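Local coordinates for protein acyl-ACP thioesterase (Bacteroides thetaiotaomicron, PDB 2ESS) that probably hydrolyses the thioester of fatty acyl-[acyl carrier protein] to release free fatty acids, and binds calcium, at residues A[85-97]-A[107-119]. Sequence-based numbering, arbitrary orientation.
Sequences VENVYRLFTDRNF and IGYARSVWAMINL
The guanidinium of R111 has the amide ND2 of N96 over one face and E86 OE1 at its edge. The F97 ring meets A110 O and S112 OG with its edge, and the W114 ring turns an edge to T93 O. N96, F97, R111 and W114 belong to an antiparallel beta hairpin, strands 92-100 and 106-118, in the N-terminal hotdog domain of the acyl-ACP thioesterase family; E86 comes from the neighbouring strand 78-88. Measured over 92-97 and 107-118, the strand directions differ by 166°, close to fully antiparallel. Paired backbone bonds join T93 with W114, R95 with S112 and F97 with A110.

R111 and E86 form a salt bridge, NH1 to OE1 2.9 Å. The bond is bent, 139° at the hydrogen, and uses the syn lone pair of the carboxylate. R111 stays extended from CG to NE, and this carries its charge past N96 to E86 on the next strand. E86 and N87 both face D94 there, a classic beta bulge. R111 NE and NH2 donate hydrogen bonds to I146 O and C144 O. A leucine in place of R111 would probably leave E86 without its charged mate and those two carbonyls without their donors.

On the same face, F92 CD1 rests 3.6 Å from V113 CG1, and its CE1 approaches A115 CB. The other face lies under helix 28-45, where F97 and A110 touch L35 and W114 touches L36. F97 CD1 packs on A110 CB at 3.7 Å. R95 NH1 and NH2 are hydrogen-bonded to T83 OG1 and H42 ND1.

S112 OG sits between its own backbone N and carbonyl carbon (chi1 62°). There it donates to R95 O at 2.8 Å, and that oxygen also takes S112 N. The same OG accepts the indole N-H of W114, with NE1 2.8 Å away and OG close to the ring plane.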
# COMPACT_ATOMS: atom_id res chain seq x y z
N VAL A 85 23.80 -8.93 -1.02
CA VAL A 85 24.61 -8.49 0.10
C VAL A 85 25.95 -8.03 -0.39
O VAL A 85 26.68 -8.78 -1.00
CB VAL A 85 24.80 -9.62 1.14
CG1 VAL A 85 25.71 -9.18 2.31
CG2 VAL A 85 23.45 -10.07 1.68
N GLU A 86 26.28 -6.76 -0.11
CA GLU A 86 27.57 -6.20 -0.51
C GLU A 86 28.64 -6.41 0.55
O GLU A 86 29.77 -6.76 0.23
CB GLU A 86 27.45 -4.71 -0.81
CG GLU A 86 28.77 -4.09 -1.13
CD GLU A 86 28.64 -2.62 -1.47
OE1 GLU A 86 28.13 -1.85 -0.60
OE2 GLU A 86 29.07 -2.25 -2.58
N ASN A 87 28.28 -6.17 1.81
CA ASN A 87 29.22 -6.36 2.94
C ASN A 87 28.53 -6.84 4.18
O ASN A 87 27.41 -6.45 4.45
CB ASN A 87 29.89 -5.02 3.33
CG ASN A 87 31.03 -4.63 2.40
OD1 ASN A 87 31.01 -3.54 1.83
ND2 ASN A 87 32.04 -5.51 2.27
N VAL A 88 29.25 -7.61 4.97
CA VAL A 88 28.81 -8.01 6.29
C VAL A 88 29.92 -7.53 7.21
O VAL A 88 30.99 -8.13 7.25
CB VAL A 88 28.58 -9.54 6.42
CG1 VAL A 88 28.28 -9.93 7.88
CG2 VAL A 88 27.43 -9.96 5.48
N TYR A 89 29.66 -6.42 7.87
CA TYR A 89 30.57 -5.83 8.83
C TYR A 89 30.26 -6.32 10.23
O TYR A 89 29.28 -6.99 10.43
CB TYR A 89 30.43 -4.32 8.80
CG TYR A 89 30.91 -3.67 7.53
CD1 TYR A 89 31.94 -4.21 6.76
CD2 TYR A 89 30.40 -2.45 7.15
CE1 TYR A 89 32.40 -3.54 5.61
CE2 TYR A 89 30.83 -1.81 6.05
CZ TYR A 89 31.83 -2.34 5.29
OH TYR A 89 32.20 -1.62 4.18
N ARG A 90 31.09 -5.98 11.21
CA ARG A 90 30.86 -6.43 12.60
C ARG A 90 29.53 -5.98 13.15
O ARG A 90 28.82 -6.75 13.80
CB ARG A 90 31.98 -5.97 13.52
CG ARG A 90 33.32 -6.67 13.29
CD ARG A 90 33.23 -8.20 13.27
NE ARG A 90 32.39 -8.69 14.37
CZ ARG A 90 32.79 -8.82 15.62
NH1 ARG A 90 34.06 -8.53 15.96
NH2 ARG A 90 31.93 -9.27 16.55
N LEU A 91 29.16 -4.73 12.86
CA LEU A 91 27.93 -4.15 13.44
C LEU A 91 26.79 -3.95 12.45
O LEU A 91 25.63 -3.79 12.87
CB LEU A 91 28.29 -2.81 14.15
CG LEU A 91 29.35 -2.95 15.25
CD1 LEU A 91 29.92 -1.59 15.71
CD2 LEU A 91 28.79 -3.74 16.41
N PHE A 92 27.08 -3.98 11.15
CA PHE A 92 26.07 -3.72 10.13
C PHE A 92 26.25 -4.57 8.89
O PHE A 92 27.37 -4.98 8.57
CB PHE A 92 26.15 -2.26 9.65
CG PHE A 92 25.92 -1.25 10.72
CD1 PHE A 92 24.62 -0.84 11.04
CD2 PHE A 92 27.00 -0.70 11.40
CE1 PHE A 92 24.43 0.11 12.02
CE2 PHE A 92 26.81 0.25 12.39
CZ PHE A 92 25.53 0.65 12.71
N THR A 93 25.15 -4.78 8.16
CA THR A 93 25.18 -5.40 6.85
C THR A 93 24.66 -4.42 5.82
O THR A 93 23.66 -3.76 6.07
CB THR A 93 24.33 -6.68 6.82
OG1 THR A 93 24.95 -7.62 7.68
CG2 THR A 93 24.24 -7.27 5.43
N ASP A 94 25.39 -4.30 4.72
CA ASP A 94 25.01 -3.45 3.59
C ASP A 94 24.38 -4.33 2.52
O ASP A 94 25.02 -5.22 1.98
CB ASP A 94 26.23 -2.70 3.04
CG ASP A 94 26.83 -1.72 4.05
OD1 ASP A 94 26.17 -1.34 5.07
OD2 ASP A 94 28.00 -1.35 3.84
N ARG A 95 23.11 -4.09 2.24
CA ARG A 95 22.37 -4.76 1.20
C ARG A 95 22.01 -3.75 0.11
O ARG A 95 21.46 -2.68 0.39
CB ARG A 95 21.08 -5.34 1.73
CG ARG A 95 20.15 -5.76 0.59
CD ARG A 95 18.96 -6.53 1.01
NE ARG A 95 19.19 -7.86 1.59
CZ ARG A 95 19.46 -8.97 0.93
NH1 ARG A 95 19.71 -8.96 -0.37
NH2 ARG A 95 19.57 -10.11 1.60
N ASN A 96 22.32 -4.10 -1.14
CA ASN A 96 22.14 -3.20 -2.29
C ASN A 96 21.11 -3.74 -3.21
O ASN A 96 20.71 -4.93 -3.11
CB ASN A 96 23.47 -2.96 -2.99
CG ASN A 96 24.45 -2.20 -2.11
OD1 ASN A 96 24.08 -1.64 -1.06
ND2 ASN A 96 25.70 -2.22 -2.49
N PHE A 97 20.63 -2.85 -4.06
CA PHE A 97 19.51 -3.12 -4.98
C PHE A 97 19.74 -2.45 -6.33
O PHE A 97 20.40 -1.39 -6.43
CB PHE A 97 18.17 -2.59 -4.45
CG PHE A 97 17.82 -3.04 -3.10
CD1 PHE A 97 18.25 -2.34 -1.99
CD2 PHE A 97 17.00 -4.16 -2.92
CE1 PHE A 97 17.88 -2.76 -0.72
CE2 PHE A 97 16.64 -4.58 -1.67
CZ PHE A 97 17.10 -3.89 -0.56
N ILE A 107 17.25 1.37 -14.17
CA ILE A 107 16.68 2.71 -14.00
C ILE A 107 16.91 3.30 -12.60
O ILE A 107 16.66 4.49 -12.37
CB ILE A 107 15.16 2.77 -14.34
CG1 ILE A 107 14.34 1.80 -13.48
CG2 ILE A 107 14.97 2.60 -15.88
CD1 ILE A 107 12.84 2.01 -13.49
N GLY A 108 17.40 2.49 -11.69
CA GLY A 108 17.77 3.00 -10.37
C GLY A 108 18.53 1.99 -9.53
O GLY A 108 18.66 0.80 -9.89
N TYR A 109 19.03 2.49 -8.39
CA TYR A 109 19.76 1.70 -7.43
C TYR A 109 19.33 2.08 -6.03
O TYR A 109 18.84 3.15 -5.82
CB TYR A 109 21.25 1.91 -7.55
CG TYR A 109 21.81 1.46 -8.84
CD1 TYR A 109 22.09 0.13 -9.07
CD2 TYR A 109 22.03 2.37 -9.86
CE1 TYR A 109 22.58 -0.30 -10.31
CE2 TYR A 109 22.51 1.97 -11.09
CZ TYR A 109 22.79 0.64 -11.30
OH TYR A 109 23.28 0.28 -12.52
N ALA A 110 19.54 1.18 -5.08
CA ALA A 110 19.33 1.48 -3.68
C ALA A 110 20.40 0.81 -2.82
O ALA A 110 20.96 -0.24 -3.19
CB ALA A 110 17.90 1.10 -3.23
N ARG A 111 20.69 1.48 -1.70
CA ARG A 111 21.60 0.98 -0.67
C ARG A 111 20.85 0.98 0.66
O ARG A 111 20.17 1.96 0.96
CB ARG A 111 22.83 1.86 -0.55
CG ARG A 111 23.77 1.78 -1.72
CD ARG A 111 24.97 2.71 -1.53
NE ARG A 111 25.95 2.35 -2.53
CZ ARG A 111 26.92 1.46 -2.37
NH1 ARG A 111 27.13 0.84 -1.22
NH2 ARG A 111 27.69 1.19 -3.40
N SER A 112 20.96 -0.11 1.42
CA SER A 112 20.32 -0.24 2.73
C SER A 112 21.37 -0.71 3.74
O SER A 112 22.33 -1.42 3.38
CB SER A 112 19.12 -1.19 2.70
OG SER A 112 19.45 -2.53 2.32
N VAL A 113 21.23 -0.27 4.98
CA VAL A 113 22.19 -0.57 6.05
C VAL A 113 21.35 -1.11 7.21
O VAL A 113 20.36 -0.50 7.61
CB VAL A 113 23.02 0.65 6.50
CG1 VAL A 113 23.97 0.30 7.71
CG2 VAL A 113 23.78 1.29 5.28
N TRP A 114 21.71 -2.29 7.66
CA TRP A 114 20.92 -3.04 8.66
C TRP A 114 21.79 -3.34 9.85
O TRP A 114 22.92 -3.81 9.68
CB TRP A 114 20.44 -4.38 8.06
CG TRP A 114 19.58 -4.22 6.86
CD1 TRP A 114 19.98 -3.93 5.59
CD2 TRP A 114 18.17 -4.32 6.82
NE1 TRP A 114 18.90 -3.82 4.78
CE2 TRP A 114 17.77 -4.08 5.51
CE3 TRP A 114 17.20 -4.63 7.78
CZ2 TRP A 114 16.44 -4.13 5.11
CZ3 TRP A 114 15.87 -4.65 7.39
CH2 TRP A 114 15.51 -4.41 6.07
N ALA A 115 21.28 -3.14 11.06
CA ALA A 115 22.00 -3.55 12.26
C ALA A 115 21.48 -4.93 12.70
O ALA A 115 20.36 -5.27 12.43
CB ALA A 115 21.84 -2.55 13.41
N MSE A 116 22.31 -5.71 13.36
CA MSE A 116 21.85 -6.91 14.07
C MSE A 116 21.89 -6.66 15.57
O MSE A 116 22.92 -6.28 16.08
CB MSE A 116 22.69 -8.11 13.76
CG MSE A 116 22.32 -9.27 14.66
SE MSE A 116 22.99 -10.95 14.06
CE MSE A 116 24.56 -10.24 12.59
N ILE A 117 20.78 -6.85 16.26
CA ILE A 117 20.74 -6.57 17.70
C ILE A 117 20.27 -7.80 18.47
O ILE A 117 19.44 -8.58 17.98
CB ILE A 117 19.83 -5.35 18.06
CG1 ILE A 117 18.36 -5.64 17.82
CG2 ILE A 117 20.23 -4.10 17.24
CD1 ILE A 117 17.47 -4.79 18.68
N ASN A 118 20.82 -7.95 19.67
CA ASN A 118 20.36 -8.94 20.62
C ASN A 118 18.99 -8.54 21.13
O ASN A 118 18.76 -7.39 21.51
CB ASN A 118 21.37 -9.07 21.75
CG ASN A 118 20.99 -10.15 22.73
OD1 ASN A 118 20.06 -10.00 23.49
ND2 ASN A 118 21.69 -11.26 22.68
N LEU A 119 18.04 -9.48 21.13
CA LEU A 119 16.66 -9.15 21.54
C LEU A 119 16.43 -9.03 23.07
O LEU A 119 15.43 -8.48 23.51
CB LEU A 119 15.69 -10.18 20.98
CG LEU A 119 15.47 -10.24 19.48
CD1 LEU A 119 14.54 -11.47 19.17
CD2 LEU A 119 14.87 -8.95 18.90
O HOH W 1 24.58 -4.23 15.26
O HOH W 2 24.25 -0.54 1.45